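Local coordinates for protein prephenate dehydratase:Amino acid-binding ACT (Brucella abortus, PDB 6VH5) that probably converts prephenate into phenylpyruvate in phenylalanine biosynthesis and binds phenylalanine at its ACT domain, at residues N61-G66 / A93-V98. Residues are numbered along the deposited sequence; the frame is centred on the assembly and turned at random.
Sequences NAVETG and ADMHIV
V63, in the last turn of helix 56-64, meets the thioether of M95 through one methyl branch: CG1 lies 3.6 Å from SD, and CB of V63 is 4.0 Å from the same sulfur. A chi1 of 171° sets CG1 beside the carbonyl carbon and facing M95, while CG2 lies beside the backbone N. V63 also touches A71 of strand 70-77, and M95 rests on L90 of helix 86-92; the pair thus joins the end of helix 56-64 to the start of strand 96-104 in the prephenate dehydratase domain, which has the fold of type 2 periplasmic binding proteins. M95 reaches in from the loop just before strand 96-104, which pairs with strand 193-200 (H96 with S200, V98 with V198) and also bonds through the backbone of I97 to L291. E64 follows on the exposed side. Its chain, bent at chi2 (68°), brings OE1 to 4.1 Å from the M95 methyl CE, a van der Waals approach, while OE2 forms a salt bridge with K201. That lysine also touches V63 and probably offsets the negative charge beside the thioether. T65 N still bonds N61 O at 2.9 Å, and G66, at positive phi (89°), has left helical geometry.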
loop_
_atom_site.group_PDB
_atom_site.type_symbol
_atom_site.label_atom_id
_atom_site.label_comp_id
_atom_site.label_asym_id
_atom_site.label_seq_id
_atom_site.Cartn_x
_atom_site.Cartn_y
_atom_site.Cartn_z
ATOM N N ASN A 61 -18.092 -3.556 -0.208
ATOM C CA ASN A 61 -19.419 -3.728 0.363
ATOM C C ASN A 61 -20.508 -3.608 -0.695
ATOM O O ASN A 61 -21.554 -4.257 -0.585
ATOM C CB ASN A 61 -19.624 -2.710 1.482
ATOM C CG ASN A 61 -20.919 -2.926 2.227
ATOM O OD1 ASN A 61 -21.063 -3.904 2.959
ATOM N ND2 ASN A 61 -21.866 -2.007 2.061
ATOM N N ALA A 62 -20.283 -2.777 -1.715
ATOM C CA ALA A 62 -21.235 -2.648 -2.817
ATOM C C ALA A 62 -21.494 -3.985 -3.497
ATOM O O ALA A 62 -22.600 -4.224 -4.002
ATOM C CB ALA A 62 -20.706 -1.638 -3.839
ATOM N N VAL A 63 -20.469 -4.842 -3.556
ATOM C CA VAL A 63 -20.588 -6.165 -4.148
ATOM C C VAL A 63 -21.227 -7.131 -3.164
ATOM O O VAL A 63 -22.029 -7.992 -3.549
ATOM C CB VAL A 63 -19.192 -6.639 -4.596
ATOM C CG1 VAL A 63 -19.209 -8.112 -5.020
ATOM C CG2 VAL A 63 -18.675 -5.752 -5.719
ATOM N N GLU A 64 -20.898 -6.977 -1.876
ATOM C CA GLU A 64 -21.440 -7.854 -0.848
ATOM C C GLU A 64 -22.948 -7.685 -0.711
ATOM O O GLU A 64 -23.672 -8.674 -0.549
ATOM C CB GLU A 64 -20.748 -7.572 0.486
ATOM C CG GLU A 64 -21.247 -8.453 1.619
ATOM C CD GLU A 64 -20.855 -9.900 1.432
ATOM O OE1 GLU A 64 -19.706 -10.147 0.994
ATOM O OE2 GLU A 64 -21.691 -10.785 1.715
ATOM N N THR A 65 -23.435 -6.446 -0.786
ATOM C CA THR A 65 -24.854 -6.147 -0.648
ATOM C C THR A 65 -25.625 -6.287 -1.951
ATOM O O THR A 65 -26.851 -6.182 -1.935
ATOM C CB THR A 65 -25.060 -4.721 -0.108
ATOM O OG1 THR A 65 -24.542 -3.768 -1.047
ATOM C CG2 THR A 65 -24.378 -4.538 1.244
ATOM N N GLY A 66 -24.953 -6.467 -3.083
ATOM C CA GLY A 66 -25.673 -6.548 -4.329
ATOM C C GLY A 66 -25.895 -5.217 -5.008
ATOM O O GLY A 66 -26.562 -5.175 -6.050
ATOM N N ALA A 93 -13.230 -11.251 2.811
ATOM C CA ALA A 93 -14.461 -11.251 2.056
ATOM C C ALA A 93 -14.657 -12.641 1.475
ATOM O O ALA A 93 -13.734 -13.456 1.428
ATOM C CB ALA A 93 -14.418 -10.198 0.950
ATOM N N ASP A 94 -15.876 -12.932 1.067
ATOM C CA ASP A 94 -16.110 -14.159 0.315
ATOM C C ASP A 94 -16.230 -13.827 -1.165
ATOM O O ASP A 94 -17.284 -13.947 -1.789
ATOM C CB ASP A 94 -17.330 -14.904 0.829
ATOM C CG ASP A 94 -17.571 -16.177 0.052
ATOM O OD1 ASP A 94 -16.708 -17.083 0.119
ATOM O OD2 ASP A 94 -18.594 -16.250 -0.659
ATOM N N MET A 95 -15.130 -13.324 -1.707
ATOM C CA MET A 95 -15.129 -12.795 -3.056
ATOM C C MET A 95 -13.997 -13.415 -3.849
ATOM O O MET A 95 -13.079 -14.034 -3.300
ATOM C CB MET A 95 -15.049 -11.274 -3.076
ATOM C CG MET A 95 -16.369 -10.664 -2.672
ATOM S SD MET A 95 -16.395 -8.895 -2.847
ATOM C CE MET A 95 -16.641 -8.399 -1.143
ATOM N N HIS A 96 -14.114 -13.270 -5.161
ATOM C CA HIS A 96 -13.234 -13.946 -6.090
ATOM C C HIS A 96 -12.724 -12.962 -7.128
ATOM O O HIS A 96 -13.370 -11.959 -7.443
ATOM C CB HIS A 96 -13.986 -15.088 -6.773
ATOM C CG HIS A 96 -14.582 -16.070 -5.809
ATOM N ND1 HIS A 96 -14.028 -17.309 -5.563
ATOM C CD2 HIS A 96 -15.689 -15.992 -5.033
ATOM C CE1 HIS A 96 -14.767 -17.949 -4.672
ATOM N NE2 HIS A 96 -15.785 -17.175 -4.340
ATOM N N ILE A 97 -11.550 -13.263 -7.657
ATOM C CA ILE A 97 -10.982 -12.509 -8.759
ATOM C C ILE A 97 -11.450 -13.160 -10.053
ATOM O O ILE A 97 -11.228 -14.352 -10.271
ATOM C CB ILE A 97 -9.455 -12.492 -8.662
ATOM C CG1 ILE A 97 -9.055 -12.029 -7.259
ATOM C CG2 ILE A 97 -8.876 -11.584 -9.737
ATOM C CD1 ILE A 97 -7.591 -12.177 -6.957
ATOM N N VAL A 98 -12.111 -12.386 -10.906
ATOM C CA VAL A 98 -12.621 -12.878 -12.175
ATOM C C VAL A 98 -12.019 -12.128 -13.354
ATOM O O VAL A 98 -12.502 -12.253 -14.480
ATOM C CB VAL A 98 -14.160 -12.820 -12.216
ATOM C CG1 VAL A 98 -14.754 -13.806 -11.205
ATOM C CG2 VAL A 98 -14.624 -11.426 -11.914
#